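CARDB domain-containing protein (Pyrococcus furiosus, PDB 3IDU) is of unknown function, but its CARDB domain, the part crystallised here, binds two manganese ions. Local coordinates at residues 82-96 / 107-119. Sequence-based numbering, arbitrary orientation.
Sequences WTPTQEGMYRINATV and ENNNVATFDVSVV. With MN (manganese (II) ion), chain C; MN (manganese (II) ion), chain D.
Asn110 and Val96 meet where strand 88-96 ends and the chain enters strand 111-118, beside the manganese ions. Asn110 ND2 donates to Val96 O at 3.0 Å. Val96 O lies near the Asn110 amide plane, but ND2 stands above the Val96 carbonyl plane. The same amide gives OD1 to one manganese, so bond and metal together fix its rotation. Glu107 OE2 binds the other manganese, with a water, Asp97, Asn100, Val102 and Glu104. Asn109 OD1 joins Asn110 OD1 on the first ion, and Asp18, Leu19, Glu104 and Asn106 complete that site.

Beyond Asn110 the chain runs antiparallel to strand 88-96. Ala112 O takes two donors from opposite faces of its plane, Ala94 N and Asn93 ND2, each at 3.1 Å. With CG beside the backbone N (chi1 -79°), the Asn93 amide leans across to this carbonyl.

The strands are neighbours in the larger sheet of a two-sheet beta sandwich, consistent with the immunoglobulin-like fold of the E-set clan. Ile92, Ala94 and Val116 face strands 19-24 and 35-43 of the second sheet.

Thr113 CG2 lies alongside the Arg91 stem. Ile92 N donates to Phe114 O at 2.6 Å. Asp115 OD2 sits over one face of the Arg91 guanidinium, 3.8 Å from NE. No N-H points at it there, and this long salt bridge works by charge alone. Val116 CG2 presses on Ile92 CD1 at 3.4 Å, a tight pair. Val116 CG1 meets the Trp82 ring edge at CZ3. Val118 splits its methyls: CG1 packs on Pro84 CB at 3.6 Å, and CG2 contacts Tyr90 CD2 at 3.4 Å. Its backbone N and O both bond to Gly88.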
loop_
_atom_site.group_PDB
_atom_site.type_symbol
_atom_site.label_atom_id
_atom_site.label_comp_id
_atom_site.label_asym_id
_atom_site.label_seq_id
_atom_site.Cartn_x
_atom_site.Cartn_y
_atom_site.Cartn_z
ATOM N N TRP A 82 0.403 -6.609 -13.273
ATOM C CA TRP A 82 -0.939 -7.141 -13.422
ATOM C C TRP A 82 -1.396 -7.080 -14.872
ATOM O O TRP A 82 -1.456 -6.006 -15.475
ATOM C CB TRP A 82 -1.920 -6.367 -12.540
ATOM C CG TRP A 82 -3.341 -6.834 -12.673
ATOM C CD1 TRP A 82 -3.779 -8.128 -12.722
ATOM C CD2 TRP A 82 -4.512 -6.013 -12.720
ATOM N NE1 TRP A 82 -5.152 -8.162 -12.795
ATOM C CE2 TRP A 82 -5.628 -6.877 -12.796
ATOM C CE3 TRP A 82 -4.728 -4.629 -12.707
ATOM C CZ2 TRP A 82 -6.941 -6.403 -12.854
ATOM C CZ3 TRP A 82 -6.034 -4.155 -12.764
ATOM C CH2 TRP A 82 -7.126 -5.044 -12.837
ATOM N N THR A 83 -1.718 -8.245 -15.421
ATOM C CA THR A 83 -2.185 -8.347 -16.794
ATOM C C THR A 83 -3.641 -8.796 -16.771
ATOM O O THR A 83 -3.925 -9.995 -16.709
ATOM C CB THR A 83 -1.357 -9.375 -17.588
ATOM O OG1 THR A 83 0.039 -9.081 -17.442
ATOM C CG2 THR A 83 -1.724 -9.322 -19.063
ATOM N N PRO A 84 -4.584 -7.836 -16.798
ATOM C CA PRO A 84 -6.026 -8.101 -16.782
ATOM C C PRO A 84 -6.457 -9.006 -17.930
ATOM O O PRO A 84 -5.902 -8.930 -19.027
ATOM C CB PRO A 84 -6.639 -6.708 -16.913
ATOM C CG PRO A 84 -5.630 -5.831 -16.278
ATOM C CD PRO A 84 -4.325 -6.385 -16.788
ATOM N N THR A 85 -7.455 -9.849 -17.670
ATOM C CA THR A 85 -7.979 -10.776 -18.669
ATOM C C THR A 85 -9.387 -10.380 -19.115
ATOM O O THR A 85 -9.835 -10.764 -20.197
ATOM C CB THR A 85 -8.049 -12.208 -18.112
ATOM O OG1 THR A 85 -8.911 -12.229 -16.968
ATOM C CG2 THR A 85 -6.666 -12.695 -17.704
ATOM N N GLN A 86 -10.079 -9.615 -18.276
ATOM C CA GLN A 86 -11.439 -9.162 -18.572
ATOM C C GLN A 86 -11.549 -7.657 -18.349
ATOM O O GLN A 86 -10.775 -7.081 -17.585
ATOM C CB GLN A 86 -12.448 -9.878 -17.665
ATOM C CG GLN A 86 -12.554 -11.382 -17.874
ATOM C CD GLN A 86 -13.166 -11.748 -19.215
ATOM O OE1 GLN A 86 -12.600 -11.455 -20.268
ATOM N NE2 GLN A 86 -14.331 -12.388 -19.180
ATOM N N GLU A 87 -12.514 -7.022 -19.009
ATOM C CA GLU A 87 -12.705 -5.583 -18.859
ATOM C C GLU A 87 -13.644 -5.276 -17.700
ATOM O O GLU A 87 -14.300 -6.172 -17.167
ATOM C CB GLU A 87 -13.280 -4.975 -20.141
ATOM C CG GLU A 87 -14.680 -5.456 -20.480
ATOM C CD GLU A 87 -15.337 -4.621 -21.562
ATOM O OE1 GLU A 87 -16.467 -4.962 -21.974
ATOM O OE2 GLU A 87 -14.728 -3.620 -21.997
ATOM N N GLY A 88 -13.707 -4.005 -17.317
ATOM C CA GLY A 88 -14.573 -3.599 -16.224
ATOM C C GLY A 88 -13.884 -2.676 -15.238
ATOM O O GLY A 88 -12.704 -2.356 -15.392
HETATM N N MSE A 89 -14.629 -2.244 -14.223
HETATM C CA MSE A 89 -14.099 -1.356 -13.193
HETATM C C MSE A 89 -13.606 -2.182 -12.008
HETATM O O MSE A 89 -14.397 -2.807 -11.304
HETATM C CB MSE A 89 -15.182 -0.383 -12.722
HETATM C CG MSE A 89 -14.718 0.592 -11.650
HETATM SE SE MSE A 89 -13.356 1.811 -12.293
HETATM C CE MSE A 89 -14.491 3.338 -12.662
ATOM N N TYR A 90 -12.295 -2.168 -11.791
ATOM C CA TYR A 90 -11.681 -2.924 -10.707
ATOM C C TYR A 90 -11.188 -2.020 -9.581
ATOM O O TYR A 90 -10.723 -0.906 -9.825
ATOM C CB TYR A 90 -10.510 -3.746 -11.254
ATOM C CG TYR A 90 -10.911 -4.813 -12.248
ATOM C CD1 TYR A 90 -11.098 -6.135 -11.845
ATOM C CD2 TYR A 90 -11.108 -4.503 -13.594
ATOM C CE1 TYR A 90 -11.469 -7.123 -12.754
ATOM C CE2 TYR A 90 -11.482 -5.481 -14.513
ATOM C CZ TYR A 90 -11.659 -6.788 -14.088
ATOM O OH TYR A 90 -12.024 -7.758 -14.995
ATOM N N ARG A 91 -11.295 -2.506 -8.348
ATOM C CA ARG A 91 -10.845 -1.757 -7.178
ATOM C C ARG A 91 -9.633 -2.447 -6.559
ATOM O O ARG A 91 -9.707 -3.605 -6.151
ATOM C CB ARG A 91 -11.968 -1.660 -6.140
ATOM C CG ARG A 91 -11.537 -1.023 -4.819
ATOM C CD ARG A 91 -12.700 -0.890 -3.831
ATOM N NE ARG A 91 -13.753 0.002 -4.317
ATOM C CZ ARG A 91 -14.778 -0.377 -5.077
ATOM N NH1 ARG A 91 -14.903 -1.645 -5.447
ATOM N NH2 ARG A 91 -15.683 0.514 -5.467
ATOM N N ILE A 92 -8.511 -1.738 -6.511
ATOM C CA ILE A 92 -7.294 -2.290 -5.926
ATOM C C ILE A 92 -7.181 -1.766 -4.498
ATOM O O ILE A 92 -7.325 -0.569 -4.258
ATOM C CB ILE A 92 -6.015 -1.854 -6.702
ATOM C CG1 ILE A 92 -6.012 -2.443 -8.118
ATOM C CG2 ILE A 92 -4.767 -2.374 -5.991
ATOM C CD1 ILE A 92 -7.163 -2.010 -8.983
ATOM N N ASN A 93 -6.948 -2.670 -3.552
ATOM C CA ASN A 93 -6.786 -2.285 -2.162
ATOM C C ASN A 93 -5.414 -2.739 -1.710
ATOM O O ASN A 93 -4.921 -3.780 -2.137
ATOM C CB ASN A 93 -7.839 -2.943 -1.254
ATOM C CG ASN A 93 -9.188 -2.245 -1.303
ATOM O OD1 ASN A 93 -10.187 -2.833 -1.712
ATOM N ND2 ASN A 93 -9.222 -0.986 -0.879
ATOM N N ALA A 94 -4.789 -1.938 -0.856
ATOM C CA ALA A 94 -3.489 -2.280 -0.314
ATOM C C ALA A 94 -3.615 -2.068 1.185
ATOM O O ALA A 94 -4.201 -1.082 1.631
ATOM C CB ALA A 94 -2.412 -1.378 -0.896
ATOM N N THR A 95 -3.097 -3.005 1.966
ATOM C CA THR A 95 -3.173 -2.881 3.414
ATOM C C THR A 95 -1.834 -3.185 4.060
ATOM O O THR A 95 -1.033 -3.954 3.527
ATOM C CB THR A 95 -4.202 -3.859 4.021
ATOM O OG1 THR A 95 -3.704 -5.201 3.923
ATOM C CG2 THR A 95 -5.530 -3.769 3.279
ATOM N N VAL A 96 -1.594 -2.576 5.213
ATOM C CA VAL A 96 -0.373 -2.833 5.954
ATOM C C VAL A 96 -0.801 -3.079 7.401
ATOM O O VAL A 96 -1.668 -2.389 7.933
ATOM C CB VAL A 96 0.637 -1.666 5.822
ATOM C CG1 VAL A 96 0.036 -0.372 6.345
ATOM C CG2 VAL A 96 1.919 -2.009 6.568
ATOM N N GLU A 107 -4.259 3.869 13.176
ATOM C CA GLU A 107 -4.555 2.556 12.599
ATOM C C GLU A 107 -5.550 2.730 11.452
ATOM O O GLU A 107 -5.922 1.763 10.780
ATOM C CB GLU A 107 -5.163 1.617 13.657
ATOM C CG GLU A 107 -4.480 1.627 15.028
ATOM C CD GLU A 107 -3.070 1.054 15.024
ATOM O OE1 GLU A 107 -2.385 1.156 16.073
ATOM O OE2 GLU A 107 -2.648 0.496 13.987
ATOM N N ASN A 108 -5.966 3.970 11.219
ATOM C CA ASN A 108 -6.941 4.253 10.180
ATOM C C ASN A 108 -6.367 4.767 8.858
ATOM O O ASN A 108 -7.114 5.170 7.969
ATOM C CB ASN A 108 -7.996 5.229 10.723
ATOM C CG ASN A 108 -8.633 4.734 12.017
ATOM O OD1 ASN A 108 -8.362 5.257 13.105
ATOM N ND2 ASN A 108 -9.468 3.702 11.906
ATOM N N ASN A 109 -5.043 4.742 8.723
ATOM C CA ASN A 109 -4.397 5.175 7.486
ATOM C C ASN A 109 -3.581 4.001 6.948
ATOM O O ASN A 109 -2.599 4.176 6.220
ATOM C CB ASN A 109 -3.487 6.390 7.736
ATOM C CG ASN A 109 -2.378 6.107 8.741
ATOM O OD1 ASN A 109 -2.362 5.063 9.385
ATOM N ND2 ASN A 109 -1.451 7.053 8.885
ATOM N N ASN A 110 -4.017 2.798 7.305
ATOM C CA ASN A 110 -3.340 1.570 6.903
ATOM C C ASN A 110 -3.964 0.909 5.684
ATOM O O ASN A 110 -3.581 -0.201 5.321
ATOM C CB ASN A 110 -3.337 0.580 8.070
ATOM C CG ASN A 110 -2.410 1.000 9.189
ATOM O OD1 ASN A 110 -2.429 2.147 9.627
ATOM N ND2 ASN A 110 -1.599 0.067 9.665
ATOM N N VAL A 111 -4.918 1.581 5.047
ATOM C CA VAL A 111 -5.576 1.015 3.873
ATOM C C VAL A 111 -5.628 1.999 2.708
ATOM O O VAL A 111 -5.992 3.164 2.885
ATOM C CB VAL A 111 -7.019 0.581 4.208
ATOM C CG1 VAL A 111 -7.690 0.009 2.969
ATOM C CG2 VAL A 111 -7.008 -0.448 5.329
ATOM N N ALA A 112 -5.262 1.517 1.524
ATOM C CA ALA A 112 -5.275 2.320 0.309
ATOM C C ALA A 112 -6.321 1.762 -0.654
ATOM O O ALA A 112 -6.578 0.554 -0.687
ATOM C CB ALA A 112 -3.899 2.302 -0.352
ATOM N N THR A 113 -6.928 2.652 -1.430
ATOM C CA THR A 113 -7.937 2.261 -2.403
ATOM C C THR A 113 -7.566 2.920 -3.724
ATOM O O THR A 113 -7.282 4.115 -3.771
ATOM C CB THR A 113 -9.342 2.723 -1.961
ATOM O OG1 THR A 113 -9.609 2.224 -0.644
ATOM C CG2 THR A 113 -10.406 2.194 -2.916
ATOM N N PHE A 114 -7.550 2.131 -4.790
ATOM C CA PHE A 114 -7.196 2.634 -6.106
ATOM C C PHE A 114 -8.057 1.927 -7.144
ATOM O O PHE A 114 -8.064 0.698 -7.232
ATOM C CB PHE A 114 -5.707 2.377 -6.362
ATOM C CG PHE A 114 -5.146 3.137 -7.527
ATOM C CD1 PHE A 114 -5.384 2.718 -8.831
ATOM C CD2 PHE A 114 -4.388 4.287 -7.318
ATOM C CE1 PHE A 114 -4.878 3.431 -9.915
ATOM C CE2 PHE A 114 -3.876 5.009 -8.395
ATOM C CZ PHE A 114 -4.123 4.580 -9.697
ATOM N N ASP A 115 -8.792 2.714 -7.920
ATOM C CA ASP A 115 -9.676 2.183 -8.947
ATOM C C ASP A 115 -9.014 2.154 -10.325
ATOM O O ASP A 115 -8.379 3.123 -10.743
ATOM C CB ASP A 115 -10.958 3.017 -8.974
ATOM C CG ASP A 115 -11.760 2.876 -7.691
ATOM O OD1 ASP A 115 -12.227 3.901 -7.149
ATOM O OD2 ASP A 115 -11.926 1.729 -7.218
ATOM N N VAL A 116 -9.170 1.031 -11.021
ATOM C CA VAL A 116 -8.588 0.854 -12.346
ATOM C C VAL A 116 -9.645 0.427 -13.356
ATOM O O VAL A 116 -10.414 -0.502 -13.109
ATOM C CB VAL A 116 -7.472 -0.216 -12.326
ATOM C CG1 VAL A 116 -6.917 -0.418 -13.729
ATOM C CG2 VAL A 116 -6.363 0.207 -11.376
ATOM N N SER A 117 -9.678 1.102 -14.498
ATOM C CA SER A 117 -10.644 0.772 -15.536
ATOM C C SER A 117 -9.988 -0.031 -16.656
ATOM O O SER A 117 -9.164 0.496 -17.407
ATOM C CB SER A 117 -11.261 2.048 -16.109
ATOM O OG SER A 117 -12.243 1.741 -17.082
ATOM N N VAL A 118 -10.350 -1.307 -16.757
ATOM C CA VAL A 118 -9.806 -2.181 -17.791
ATOM C C VAL A 118 -10.708 -2.136 -19.019
ATOM O O VAL A 118 -11.903 -2.414 -18.928
ATOM C CB VAL A 118 -9.703 -3.644 -17.303
ATOM C CG1 VAL A 118 -9.118 -4.522 -18.401
ATOM C CG2 VAL A 118 -8.837 -3.714 -16.054
ATOM N N VAL A 119 -10.133 -1.784 -20.163
ATOM C CA VAL A 119 -10.899 -1.693 -21.401
ATOM C C VAL A 119 -10.288 -2.547 -22.508
ATOM O O VAL A 119 -9.114 -2.397 -22.844
ATOM C CB VAL A 119 -10.975 -0.234 -21.888
ATOM C CG1 VAL A 119 -11.931 -0.127 -23.066
ATOM C CG2 VAL A 119 -11.421 0.668 -20.748
HETATM MN MN MN C . -1.003 3.660 10.365
HETATM MN MN MN D . -1.316 -1.345 13.537
HETATM O O HOH W 1 -2.908 -2.016 11.969
#